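Local coordinates for protein poly-beta-1,6-N-acetyl-D-glucosamine N-deacetylase (Aggregatibacter actinomycetemcomitans, PDB 4U10) that probably removes acetyl groups from the amide nitrogens of poly-beta-1,6-N-acetyl-D-glucosamine through its zinc-binding polysaccharide deacetylase domain, the part of the longer protein held in this chain, at residues F38-V49 against P65-F73; M226-Q234 against G241-L249. One frame throughout, in Å; residues are numbered along the deposited sequence.

In the fold
Contact 1 (38-49 with 65-73) and contact 2 (226-234 with 241-249) lie in series along the chain, their centres about 17 Å apart, and both reach the mixed sheet of the deacetylase domain, in which strand 3-13 pairs with 68-75 as well as 248-249. They touch where Ser72 OG stands 2.9 Å from Arg247 NH1, probably a hydrogen bond. The same NH1 makes a salt bridge to Asp74, which binds zinc together with His10. Contact 2 comes nearer to bound zinc in this region: the Arg247 side chain is about 4 Å from a zinc ion, that of Phe73 about 9 Å from one. A separate zinc sits on Lys42 and Asp43, at the outer end of contact 1.

Contact 1: residues F38-V49 against P65-F73. With ZN (zinc ion), chain E.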
loop_
_atom_site.group_PDB
_atom_site.type_symbol
_atom_site.label_atom_id
_atom_site.label_comp_id
_atom_site.label_asym_id
_atom_site.label_seq_id
_atom_site.Cartn_x
_atom_site.Cartn_y
_atom_site.Cartn_z
ATOM N N PHE A 38 15.882 -4.499 7.378
ATOM C CA PHE A 38 15.904 -3.368 8.358
ATOM C C PHE A 38 17.285 -3.138 8.898
ATOM O O PHE A 38 17.720 -2.003 9.063
ATOM C CB PHE A 38 14.970 -3.654 9.527
ATOM C CG PHE A 38 13.529 -3.413 9.214
ATOM C CD1 PHE A 38 13.103 -3.229 7.903
ATOM C CD2 PHE A 38 12.597 -3.435 10.219
ATOM C CE1 PHE A 38 11.748 -3.027 7.614
ATOM C CE2 PHE A 38 11.263 -3.241 9.931
ATOM C CZ PHE A 38 10.840 -3.012 8.634
ATOM N N ASN A 39 17.970 -4.242 9.168
ATOM C CA ASN A 39 19.421 -4.209 9.467
ATOM C C ASN A 39 20.338 -3.747 8.340
ATOM O O ASN A 39 21.271 -3.014 8.587
ATOM C CB ASN A 39 19.871 -5.596 9.888
ATOM C CG ASN A 39 19.373 -5.956 11.240
ATOM O OD1 ASN A 39 19.011 -5.080 12.037
ATOM N ND2 ASN A 39 19.339 -7.264 11.534
ATOM N N TRP A 40 20.107 -4.211 7.124
ATOM C CA TRP A 40 20.935 -3.875 6.008
ATOM C C TRP A 40 20.786 -2.393 5.693
ATOM O O TRP A 40 21.792 -1.734 5.352
ATOM C CB TRP A 40 20.558 -4.690 4.788
ATOM C CG TRP A 40 21.458 -4.397 3.682
ATOM C CD1 TRP A 40 22.633 -5.035 3.409
ATOM C CD2 TRP A 40 21.331 -3.348 2.704
ATOM N NE1 TRP A 40 23.225 -4.473 2.313
ATOM C CE2 TRP A 40 22.459 -3.429 1.865
ATOM C CE3 TRP A 40 20.372 -2.350 2.456
ATOM C CZ2 TRP A 40 22.666 -2.549 0.785
ATOM C CZ3 TRP A 40 20.571 -1.480 1.375
ATOM C CH2 TRP A 40 21.712 -1.585 0.556
ATOM N N LEU A 41 19.558 -1.859 5.813
ATOM C CA LEU A 41 19.358 -0.448 5.537
ATOM C C LEU A 41 20.197 0.373 6.524
ATOM O O LEU A 41 20.929 1.262 6.105
ATOM C CB LEU A 41 17.864 -0.022 5.640
ATOM C CG LEU A 41 16.882 -0.640 4.643
ATOM C CD1 LEU A 41 15.452 -0.388 5.051
ATOM C CD2 LEU A 41 17.162 -0.051 3.278
ATOM N N LYS A 42 20.077 0.085 7.819
ATOM C CA LYS A 42 20.688 0.988 8.835
ATOM C C LYS A 42 22.219 0.839 8.820
ATOM O O LYS A 42 22.930 1.814 9.113
ATOM C CB LYS A 42 20.175 0.711 10.239
ATOM C CG LYS A 42 20.788 -0.519 10.924
ATOM C CD LYS A 42 20.047 -0.782 12.226
ATOM C CE LYS A 42 20.769 -1.702 13.199
ATOM N NZ LYS A 42 21.045 -3.023 12.585
ATOM N N ASP A 43 22.687 -0.380 8.485
ATOM C CA ASP A 43 24.126 -0.728 8.428
ATOM C C ASP A 43 24.727 -0.358 7.067
ATOM O O ASP A 43 25.826 -0.788 6.761
ATOM C CB ASP A 43 24.370 -2.252 8.668
ATOM C CG ASP A 43 23.990 -2.706 10.098
ATOM O OD1 ASP A 43 23.743 -1.817 10.929
ATOM O OD2 ASP A 43 23.863 -3.929 10.413
ATOM N N ASN A 44 23.989 0.366 6.233
ATOM C CA ASN A 44 24.522 0.869 4.962
ATOM C C ASN A 44 24.219 2.339 4.703
ATOM O O ASN A 44 24.423 2.855 3.588
ATOM C CB ASN A 44 24.050 -0.006 3.843
ATOM C CG ASN A 44 24.564 -1.428 4.011
ATOM O OD1 ASN A 44 24.209 -2.142 4.970
ATOM N ND2 ASN A 44 25.474 -1.806 3.157
ATOM N N GLY A 45 23.766 3.033 5.734
ATOM C CA GLY A 45 23.648 4.502 5.643
ATOM C C GLY A 45 22.315 4.996 5.143
ATOM O O GLY A 45 22.153 6.207 4.873
ATOM N N TYR A 46 21.358 4.069 5.000
ATOM C CA TYR A 46 20.017 4.438 4.563
ATOM C C TYR A 46 19.250 4.817 5.794
ATOM O O TYR A 46 19.278 4.096 6.809
ATOM C CB TYR A 46 19.340 3.283 3.781
ATOM C CG TYR A 46 20.024 3.063 2.460
ATOM C CD1 TYR A 46 19.829 3.936 1.410
ATOM C CD2 TYR A 46 20.951 2.014 2.286
ATOM C CE1 TYR A 46 20.478 3.761 0.185
ATOM C CE2 TYR A 46 21.633 1.835 1.079
ATOM C CZ TYR A 46 21.394 2.703 0.031
ATOM O OH TYR A 46 22.050 2.528 -1.176
ATOM N N ASN A 47 18.586 5.971 5.712
ATOM C CA ASN A 47 17.818 6.538 6.792
ATOM C C ASN A 47 16.345 6.378 6.430
ATOM O O ASN A 47 15.873 7.003 5.489
ATOM C CB ASN A 47 18.174 8.011 6.906
ATOM C CG ASN A 47 19.619 8.208 7.391
ATOM O OD1 ASN A 47 20.499 8.776 6.710
ATOM N ND2 ASN A 47 19.848 7.744 8.523
ATOM N N VAL A 48 15.636 5.575 7.202
ATOM C CA VAL A 48 14.165 5.462 7.149
ATOM C C VAL A 48 13.478 6.694 7.676
ATOM O O VAL A 48 13.604 7.080 8.836
ATOM C CB VAL A 48 13.660 4.176 7.825
ATOM C CG1 VAL A 48 12.129 4.087 7.782
ATOM C CG2 VAL A 48 14.269 2.982 7.111
ATOM N N VAL A 49 12.737 7.328 6.807
ATOM C CA VAL A 49 12.027 8.537 7.162
ATOM C C VAL A 49 10.517 8.297 7.048
ATOM O O VAL A 49 10.062 7.414 6.344
ATOM C CB VAL A 49 12.420 9.695 6.232
ATOM C CG1 VAL A 49 13.943 9.924 6.315
ATOM C CG2 VAL A 49 11.938 9.402 4.824
ATOM N N PRO A 65 17.358 13.499 5.596
ATOM C CA PRO A 65 18.732 13.013 5.701
ATOM C C PRO A 65 19.167 12.420 4.389
ATOM O O PRO A 65 18.348 12.320 3.440
ATOM C CB PRO A 65 18.649 11.952 6.811
ATOM C CG PRO A 65 17.232 11.461 6.715
ATOM C CD PRO A 65 16.418 12.693 6.391
ATOM N N GLU A 66 20.446 12.049 4.320
ATOM C CA GLU A 66 20.981 11.319 3.170
ATOM C C GLU A 66 20.298 9.960 3.032
ATOM O O GLU A 66 19.806 9.390 4.015
ATOM C CB GLU A 66 22.514 11.110 3.277
ATOM C CG GLU A 66 23.354 12.189 2.584
ATOM C CD GLU A 66 23.358 12.136 1.047
ATOM O OE1 GLU A 66 22.834 11.165 0.435
ATOM O OE2 GLU A 66 23.892 13.093 0.434
ATOM N N LYS A 67 20.249 9.490 1.804
ATOM C CA LYS A 67 19.825 8.140 1.476
ATOM C C LYS A 67 18.484 7.823 2.198
ATOM O O LYS A 67 18.341 6.790 2.863
ATOM C CB LYS A 67 20.926 7.128 1.840
ATOM C CG LYS A 67 22.344 7.564 1.419
ATOM C CD LYS A 67 23.385 6.524 1.803
ATOM C CE LYS A 67 23.496 5.423 0.759
ATOM N NZ LYS A 67 24.350 5.896 -0.375
ATOM N N ALA A 68 17.545 8.746 2.062
ATOM C CA ALA A 68 16.214 8.624 2.695
ATOM C C ALA A 68 15.465 7.459 2.053
ATOM O O ALA A 68 15.577 7.221 0.856
ATOM C CB ALA A 68 15.431 9.929 2.539
ATOM N N VAL A 69 14.711 6.718 2.858
ATOM C CA VAL A 69 13.958 5.585 2.382
ATOM C C VAL A 69 12.642 5.565 3.157
ATOM O O VAL A 69 12.617 5.819 4.357
ATOM C CB VAL A 69 14.707 4.285 2.699
ATOM C CG1 VAL A 69 13.846 3.077 2.369
ATOM C CG2 VAL A 69 16.041 4.263 1.963
ATOM N N VAL A 70 11.552 5.264 2.456
ATOM C CA VAL A 70 10.226 5.109 3.047
ATOM C C VAL A 70 9.858 3.609 2.971
ATOM O O VAL A 70 10.051 2.933 1.935
ATOM C CB VAL A 70 9.148 5.937 2.323
ATOM C CG1 VAL A 70 7.728 5.745 2.952
ATOM C CG2 VAL A 70 9.467 7.412 2.382
ATOM N N LEU A 71 9.265 3.099 4.038
ATOM C CA LEU A 71 8.798 1.711 4.078
ATOM C C LEU A 71 7.288 1.713 3.915
ATOM O O LEU A 71 6.661 2.492 4.553
ATOM C CB LEU A 71 9.098 1.093 5.450
ATOM C CG LEU A 71 10.549 1.021 5.893
ATOM C CD1 LEU A 71 10.679 0.436 7.304
ATOM C CD2 LEU A 71 11.393 0.243 4.917
ATOM N N SER A 72 6.717 0.790 3.113
ATOM C CA SER A 72 5.283 0.739 2.848
ATOM C C SER A 72 4.730 -0.699 2.879
ATOM O O SER A 72 5.420 -1.632 2.437
ATOM C CB SER A 72 4.939 1.435 1.532
ATOM O OG SER A 72 5.521 0.822 0.385
ATOM N N PHE A 73 3.528 -0.862 3.471
ATOM C CA PHE A 73 2.939 -2.171 3.664
ATOM C C PHE A 73 1.520 -2.110 3.161
ATOM O O PHE A 73 0.764 -1.179 3.495
ATOM C CB PHE A 73 2.959 -2.616 5.117
ATOM C CG PHE A 73 4.339 -2.718 5.683
ATOM C CD1 PHE A 73 4.989 -1.588 6.204
ATOM C CD2 PHE A 73 4.998 -3.944 5.736
ATOM C CE1 PHE A 73 6.295 -1.700 6.682
ATOM C CE2 PHE A 73 6.273 -4.041 6.222
ATOM C CZ PHE A 73 6.933 -2.914 6.678
HETATM ZN ZN ZN E . 23.201 -4.165 12.166
HETATM O O HOH W 1 8.765 4.811 6.244
#
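Lys67 reaches across to Gly45 and Tyr46 beside a short parallel pairing of strand 47-48 with the start of strand 68-75, part of a beta-alpha-beta unit. Its CB lies 3.4 Å from Tyr46 CD1 and equally near the Gly45 carbonyl oxygen; CD stays beside that oxygen. The bend at chi3 (84°) lays CE over one face of the Tyr46 ring, 3.8 Å from its centroid and 27° off the normal, a CH-pi contact displaced toward the rim. A second bend, at chi4 (81°), swings NZ to 4.2 Å from Tyr46 OH.

Three hydrogen bonds set the backbone register: Asn47 N to Lys67 O, Val69 N to Asn47 O, and Val49 N to Val69 O (2.9 Å). A water extends the pairing, giving a hydrogen to Val49 O and accepting one from Leu71 N. Further along, Leu71 sends CD1 to Phe38 CE1 (3.6 Å) and CD2 to Leu41 CD1 (4.1 Å), while Val48 CG1 meets its CG. At the helix end Asp43 OD2 holds zinc at 1.9 Å and Lys42 NZ, more loosely, at 2.5 Å. Through Phe38 and Leu41, helix 31-42 packs on strand 68-75, with helix 79-91 against Phe38 and helix 256-263 against Leu41 and Tyr46.

Contact 2: residues M226-Q234 against G241-L249; sequences MTHHFALGQ and GDRYVGRLL
Thr227 CG2 packs 3.5 Å from Arg243 CG where 226-234 enters a parallel pairing with 241-249, the 228-230 and 244-245 strands of a three-stranded parallel sheet in the polysaccharide deacetylase fold. The two side chains run alongside each other in the same direction. His228 turns its imidazole edge to the backbone, and ND1 gives a weak hydrogen bond to Asp242 O, which lies in the ring plane; the N-H...O angle of 122° shows how bent it is.

At His229 the ladder becomes regular: its N binds Arg243 O, and its O receives Val245 N. With CG placed between the backbone N and the carbonyl carbon (chi1 61°), the imidazole lays one face over Tyr244 CA, 3.9 Å from the ring centroid. The Tyr244 ring is nearly parallel to it, planes at 11°, but slid so far that the centroids stand 5.5 Å apart and overlap is slight. Phe230 CD1 rests on Val245 CB (3.6 Å), while its CD2 touches Arg247 CD; Trp51 meets the same phenyl ring edge-to-face. One face of the Arg247 guanidinium lies over Phe230 CB. Ala231 N continues the ladder to Val245 O, and its CB meets the edge of the Tyr244 ring at CE1. Ala231 O lies in the guanidinium plane of Arg247 and accepts a 2.9 Å hydrogen bond from NE.

Beyond Ala231 the regular strand pairing ends and Arg247 takes over. Leu232 O accepts Arg247 N from well above the carbonyl plane, and Leu232 CD2 packs against Leu249 CB (3.9 Å). Gln234 CG lies at the edge of the Tyr244 ring, 3.0 Å from Tyr244 OH.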
loop_
_atom_site.group_PDB
_atom_site.type_symbol
_atom_site.label_atom_id
_atom_site.label_comp_id
_atom_site.label_asym_id
_atom_site.label_seq_id
_atom_site.Cartn_x
_atom_site.Cartn_y
_atom_site.Cartn_z
HETATM N N MSE A 226 -5.748 12.817 -2.793
HETATM C CA MSE A 226 -4.609 11.929 -2.898
HETATM C C MSE A 226 -3.933 12.199 -4.213
HETATM O O MSE A 226 -4.196 11.499 -5.250
HETATM C CB MSE A 226 -5.112 10.518 -2.719
HETATM C CG MSE A 226 -5.849 10.422 -1.393
HETATM SE SE MSE A 226 -6.561 8.591 -1.221
HETATM C CE MSE A 226 -8.380 8.691 -1.636
ATOM N N THR A 227 -3.081 13.232 -4.190
ATOM C CA THR A 227 -2.291 13.638 -5.340
ATOM C C THR A 227 -0.976 12.859 -5.367
ATOM O O THR A 227 -0.444 12.598 -6.421
ATOM C CB THR A 227 -2.034 15.181 -5.301
ATOM O OG1 THR A 227 -3.261 15.833 -5.562
ATOM C CG2 THR A 227 -1.082 15.604 -6.352
ATOM N N HIS A 228 -0.474 12.481 -4.189
ATOM C CA HIS A 228 0.607 11.500 -4.094
ATOM C C HIS A 228 0.079 10.077 -4.257
ATOM O O HIS A 228 -0.817 9.636 -3.549
ATOM C CB HIS A 228 1.366 11.664 -2.784
ATOM C CG HIS A 228 2.008 13.002 -2.659
ATOM N ND1 HIS A 228 3.194 13.321 -3.292
ATOM C CD2 HIS A 228 1.621 14.109 -2.005
ATOM C CE1 HIS A 228 3.479 14.587 -3.048
ATOM N NE2 HIS A 228 2.544 15.078 -2.257
ATOM N N HIS A 229 0.655 9.360 -5.188
ATOM C CA HIS A 229 0.262 7.983 -5.431
ATOM C C HIS A 229 1.463 7.055 -5.505
ATOM O O HIS A 229 2.497 7.361 -6.122
ATOM C CB HIS A 229 -0.702 7.918 -6.646
ATOM C CG HIS A 229 -0.127 8.415 -7.927
ATOM N ND1 HIS A 229 0.478 7.587 -8.842
ATOM C CD2 HIS A 229 -0.105 9.654 -8.470
ATOM C CE1 HIS A 229 0.854 8.286 -9.896
ATOM N NE2 HIS A 229 0.542 9.549 -9.676
ATOM N N PHE A 230 1.331 5.883 -4.909
ATOM C CA PHE A 230 2.406 4.892 -4.867
ATOM C C PHE A 230 2.157 3.798 -5.923
ATOM O O PHE A 230 1.210 3.010 -5.800
ATOM C CB PHE A 230 2.445 4.220 -3.490
ATOM C CG PHE A 230 3.081 5.042 -2.354
ATOM C CD1 PHE A 230 3.323 6.398 -2.428
ATOM C CD2 PHE A 230 3.370 4.391 -1.130
ATOM C CE1 PHE A 230 3.872 7.086 -1.300
ATOM C CE2 PHE A 230 3.931 5.054 -0.079
ATOM C CZ PHE A 230 4.177 6.384 -0.177
ATOM N N ALA A 231 3.076 3.688 -6.890
ATOM C CA ALA A 231 3.088 2.591 -7.884
ATOM C C ALA A 231 4.156 1.525 -7.517
ATOM O O ALA A 231 4.523 1.386 -6.353
ATOM C CB ALA A 231 3.283 3.190 -9.293
ATOM N N LEU A 232 4.623 0.706 -8.454
ATOM C CA LEU A 232 5.729 -0.173 -8.162
ATOM C C LEU A 232 6.944 0.342 -8.948
ATOM O O LEU A 232 7.189 1.568 -8.986
ATOM C CB LEU A 232 5.357 -1.631 -8.444
ATOM C CG LEU A 232 4.337 -2.221 -7.465
ATOM C CD1 LEU A 232 3.948 -3.652 -7.841
ATOM C CD2 LEU A 232 4.979 -2.204 -6.099
ATOM N N GLY A 233 7.671 -0.580 -9.582
ATOM C CA GLY A 233 9.011 -0.328 -10.132
ATOM C C GLY A 233 9.070 0.349 -11.498
ATOM O O GLY A 233 10.122 0.394 -12.115
ATOM N N GLN A 234 7.949 0.886 -11.941
ATOM C CA GLN A 234 7.870 1.691 -13.155
ATOM C C GLN A 234 8.506 3.115 -13.046
ATOM O O GLN A 234 8.407 3.949 -13.982
ATOM C CB GLN A 234 6.388 1.745 -13.605
ATOM C CG GLN A 234 5.302 2.053 -12.550
ATOM C CD GLN A 234 4.558 0.818 -12.025
ATOM O OE1 GLN A 234 5.117 0.043 -11.260
ATOM N NE2 GLN A 234 3.293 0.647 -12.422
ATOM N N GLY A 241 8.620 16.448 -3.632
ATOM C CA GLY A 241 7.574 17.100 -4.381
ATOM C C GLY A 241 6.871 16.240 -5.414
ATOM O O GLY A 241 5.786 16.619 -5.845
ATOM N N ASP A 242 7.481 15.129 -5.847
ATOM C CA ASP A 242 6.873 14.231 -6.862
ATOM C C ASP A 242 5.516 13.735 -6.395
ATOM O O ASP A 242 5.349 13.420 -5.218
ATOM C CB ASP A 242 7.768 13.032 -7.155
ATOM C CG ASP A 242 8.976 13.406 -8.012
ATOM O OD1 ASP A 242 9.062 14.580 -8.438
ATOM O OD2 ASP A 242 9.822 12.538 -8.241
ATOM N N ARG A 243 4.558 13.730 -7.315
ATOM C CA ARG A 243 3.245 13.139 -7.128
ATOM C C ARG A 243 3.288 11.623 -7.345
ATOM O O ARG A 243 2.745 10.847 -6.550
ATOM C CB ARG A 243 2.269 13.760 -8.125
ATOM C CG ARG A 243 2.036 15.256 -7.923
ATOM C CD ARG A 243 1.511 15.892 -9.241
ATOM N NE ARG A 243 0.711 17.116 -9.058
ATOM C CZ ARG A 243 1.151 18.275 -8.555
ATOM N NH1 ARG A 243 2.420 18.446 -8.142
ATOM N NH2 ARG A 243 0.291 19.285 -8.457
ATOM N N TYR A 244 3.967 11.217 -8.415
ATOM C CA TYR A 244 4.110 9.789 -8.830
ATOM C C TYR A 244 5.288 9.170 -8.095
ATOM O O TYR A 244 6.435 9.537 -8.357
ATOM C CB TYR A 244 4.347 9.748 -10.352
ATOM C CG TYR A 244 4.643 8.421 -11.043
ATOM C CD1 TYR A 244 4.472 7.174 -10.418
ATOM C CD2 TYR A 244 5.056 8.425 -12.356
ATOM C CE1 TYR A 244 4.758 5.999 -11.100
ATOM C CE2 TYR A 244 5.319 7.266 -13.051
ATOM C CZ TYR A 244 5.171 6.057 -12.430
ATOM O OH TYR A 244 5.443 4.936 -13.190
ATOM N N VAL A 245 5.019 8.246 -7.186
ATOM C CA VAL A 245 6.077 7.696 -6.345
ATOM C C VAL A 245 6.280 6.245 -6.738
ATOM O O VAL A 245 5.333 5.505 -6.755
ATOM C CB VAL A 245 5.640 7.744 -4.898
ATOM C CG1 VAL A 245 6.688 7.030 -4.038
ATOM C CG2 VAL A 245 5.427 9.179 -4.463
ATOM N N GLY A 246 7.473 5.851 -7.143
ATOM C CA GLY A 246 7.790 4.449 -7.413
ATOM C C GLY A 246 8.311 3.691 -6.226
ATOM O O GLY A 246 8.866 4.257 -5.269
ATOM N N ARG A 247 8.143 2.381 -6.276
ATOM C CA ARG A 247 8.500 1.532 -5.189
ATOM C C ARG A 247 9.152 0.260 -5.702
ATOM O O ARG A 247 8.860 -0.223 -6.823
ATOM C CB ARG A 247 7.231 1.191 -4.363
ATOM C CG ARG A 247 6.410 2.383 -3.829
ATOM C CD ARG A 247 5.379 1.879 -2.813
ATOM N NE ARG A 247 4.377 1.006 -3.479
ATOM C CZ ARG A 247 3.484 0.243 -2.853
ATOM N NH1 ARG A 247 3.439 0.189 -1.530
ATOM N NH2 ARG A 247 2.639 -0.524 -3.545
ATOM N N LEU A 248 10.004 -0.332 -4.869
ATOM C CA LEU A 248 10.483 -1.664 -5.135
ATOM C C LEU A 248 9.536 -2.712 -4.542
ATOM O O LEU A 248 9.320 -2.734 -3.337
ATOM C CB LEU A 248 11.894 -1.820 -4.534
ATOM C CG LEU A 248 12.503 -3.205 -4.715
ATOM C CD1 LEU A 248 12.654 -3.533 -6.194
ATOM C CD2 LEU A 248 13.811 -3.190 -3.970
ATOM N N LEU A 249 8.986 -3.595 -5.363
ATOM C CA LEU A 249 8.172 -4.704 -4.836
ATOM C C LEU A 249 9.014 -5.772 -4.192
ATOM O O LEU A 249 9.821 -6.404 -4.870
ATOM C CB LEU A 249 7.354 -5.349 -5.971
ATOM C CG LEU A 249 6.465 -6.549 -5.639
ATOM C CD1 LEU A 249 5.436 -6.134 -4.626
ATOM C CD2 LEU A 249 5.786 -7.139 -6.868
HETATM O O HOH W 2 1.148 0.281 -6.038
#